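Long-range contact in interferon gamma receptor 1 (Gallus gallus, PDB 4EQ3), which probably binds the cytokine interferon gamma through its extracellular part, a pair of fibronectin type III-like domains that make up this chain: residues A[39-43]-A[59-65]. Residues are numbered along the deposited sequence; the frame is centred on the assembly and turned at random.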
loop_
_atom_site.group_PDB
_atom_site.type_symbol
_atom_site.label_atom_id
_atom_site.label_comp_id
_atom_site.label_asym_id
_atom_site.label_seq_id
_atom_site.Cartn_x
_atom_site.Cartn_y
_atom_site.Cartn_z
ATOM N N PRO A 39 0.003 30.819 -1.967
ATOM C CA PRO A 39 -0.372 30.098 -3.166
ATOM C C PRO A 39 -1.439 29.052 -2.918
ATOM O O PRO A 39 -1.562 28.536 -1.852
ATOM C CB PRO A 39 0.917 29.419 -3.576
ATOM C CG PRO A 39 1.935 29.933 -2.790
ATOM C CD PRO A 39 1.395 30.573 -1.599
ATOM N N HIS A 40 -2.243 28.800 -3.928
ATOM C CA HIS A 40 -3.166 27.670 -3.904
ATOM C C HIS A 40 -2.884 26.827 -5.139
ATOM O O HIS A 40 -2.241 27.293 -6.075
ATOM C CB HIS A 40 -4.620 28.135 -3.889
ATOM C CG HIS A 40 -5.008 28.859 -2.641
ATOM N ND1 HIS A 40 -4.618 30.155 -2.380
ATOM C CD2 HIS A 40 -5.754 28.470 -1.578
ATOM C CE1 HIS A 40 -5.107 30.533 -1.212
ATOM N NE2 HIS A 40 -5.800 29.529 -0.705
ATOM N N PHE A 41 -3.356 25.588 -5.150
ATOM C CA PHE A 41 -2.994 24.683 -6.232
ATOM C C PHE A 41 -4.199 23.979 -6.848
ATOM O O PHE A 41 -5.249 23.862 -6.224
ATOM C CB PHE A 41 -1.965 23.656 -5.746
ATOM C CG PHE A 41 -0.734 24.273 -5.142
ATOM C CD1 PHE A 41 0.252 24.815 -5.950
ATOM C CD2 PHE A 41 -0.562 24.309 -3.765
ATOM C CE1 PHE A 41 1.386 25.390 -5.398
ATOM C CE2 PHE A 41 0.569 24.882 -3.203
ATOM C CZ PHE A 41 1.545 25.424 -4.016
ATOM N N VAL A 42 -4.038 23.527 -8.088
ATOM C CA VAL A 42 -5.066 22.726 -8.741
ATOM C C VAL A 42 -4.459 21.452 -9.303
ATOM O O VAL A 42 -3.507 21.501 -10.088
ATOM C CB VAL A 42 -5.765 23.489 -9.882
ATOM C CG1 VAL A 42 -6.874 22.639 -10.468
ATOM C CG2 VAL A 42 -6.329 24.811 -9.362
ATOM N N VAL A 43 -5.022 20.316 -8.908
ATOM C CA VAL A 43 -4.504 19.016 -9.326
ATOM C C VAL A 43 -5.459 18.361 -10.314
ATOM O O VAL A 43 -6.674 18.349 -10.092
ATOM C CB VAL A 43 -4.329 18.064 -8.129
ATOM C CG1 VAL A 43 -3.809 16.715 -8.594
ATOM C CG2 VAL A 43 -3.404 18.679 -7.086
ATOM N N CYS A 59 -9.186 18.492 -4.673
ATOM C CA CYS A 59 -7.906 19.191 -4.701
ATOM C C CYS A 59 -7.917 20.372 -5.678
ATOM O O CYS A 59 -7.034 20.502 -6.532
ATOM C CB CYS A 59 -6.759 18.222 -5.034
ATOM S SG CYS A 59 -6.517 16.874 -3.839
ATOM N N VAL A 60 -8.920 21.232 -5.540
ATOM C CA VAL A 60 -8.980 22.464 -6.316
ATOM C C VAL A 60 -8.900 23.646 -5.362
ATOM O O VAL A 60 -9.626 23.697 -4.365
ATOM C CB VAL A 60 -10.280 22.565 -7.140
ATOM C CG1 VAL A 60 -10.260 23.816 -8.012
ATOM C CG2 VAL A 60 -10.457 21.333 -8.007
ATOM N N ASN A 61 -8.028 24.566 -5.669
ATOM C CA ASN A 61 -7.818 25.739 -4.857
ATOM C C ASN A 61 -7.455 25.388 -3.434
ATOM O O ASN A 61 -8.034 25.906 -2.534
ATOM C CB ASN A 61 -9.074 26.633 -4.822
ATOM C CG ASN A 61 -9.461 27.193 -6.171
ATOM O OD1 ASN A 61 -8.655 27.358 -7.040
ATOM N ND2 ASN A 61 -10.706 27.536 -6.303
ATOM N N ILE A 62 -6.518 24.470 -3.252
ATOM C CA ILE A 62 -6.075 24.038 -1.935
ATOM C C ILE A 62 -4.747 24.684 -1.591
ATOM O O ILE A 62 -3.942 24.975 -2.482
ATOM C CB ILE A 62 -5.924 22.514 -1.840
ATOM C CG1 ILE A 62 -5.028 21.986 -2.964
ATOM C CG2 ILE A 62 -7.273 21.850 -1.896
ATOM C CD1 ILE A 62 -4.498 20.569 -2.712
ATOM N N SER A 63 -4.527 24.920 -0.297
ATOM C CA SER A 63 -3.287 25.537 0.155
ATOM C C SER A 63 -2.234 24.481 0.474
ATOM O O SER A 63 -1.031 24.762 0.442
ATOM C CB SER A 63 -3.539 26.398 1.392
ATOM O OG SER A 63 -3.970 25.596 2.481
ATOM N N ALA A 64 -2.690 23.273 0.795
ATOM C CA ALA A 64 -1.782 22.167 1.101
ATOM C C ALA A 64 -0.920 21.796 -0.102
ATOM O O ALA A 64 -1.324 21.973 -1.245
ATOM C CB ALA A 64 -2.563 20.960 1.571
ATOM N N THR A 65 0.278 21.288 0.164
ATOM C CA THR A 65 1.172 20.861 -0.901
ATOM C C THR A 65 1.095 19.349 -1.066
ATOM O O THR A 65 2.105 18.687 -1.309
ATOM C CB THR A 65 2.617 21.279 -0.615
ATOM O OG1 THR A 65 2.940 20.961 0.743
ATOM C CG2 THR A 65 2.793 22.779 -0.828
HETATM O O HOH W 1 0.450 27.229 0.112
#
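Phe41 pairs with Ile62 at a G1 beta bulge, in which Asn61 and Ile62 together stand opposite this one residue. The bulge lies in the antiparallel hairpin of strands 40-46 and 54-62. The hairpin belongs to the N-terminal fibronectin type III-like domain of this cytokine receptor, and strand 54-62 is the edge of its four-stranded sheet. Asn61, at position 1 of the bulge, has the positive phi (57°) usual there. Phe41 N gives its hydrogen to Ile62 O (2.8 Å), and Ile62 N answers to Phe41 O (3.3 Å). Val43 N then bonds to Cys59 O (3.1 Å).

The tight part lies on the face of Phe41 and Ile62. The Phe41 ring is buried; Trp30 and Tyr32 each meet it edge-to-face. Its CG lies opposite the carbonyl carbon (chi1 -55°), which sets the ring beside Thr65, the two side chains pointing the same way. CE2 touches Thr65 CG2 (3.9 Å), while Ser63 O sits at the ring edge. Nearer the hairpin turn, Val43 CB packs on Cys59 CB (3.9 Å), and Cys59 continues through its disulfide to Cys67.

On the opposite face the contact is lighter. Val42 CG2 meets Val60 CG1 at 4.3 Å, while Val42 itself is buried against Lys85 and Ile87. The solvent side is at Asn61 and His40. The partly exposed His40 approaches obliquely, with CD2 3.6 Å from Asn61 O. At the Pro39 end a water donates to both Pro39 O and Ser63 O, the latter at 2.9 Å from the water oxygen.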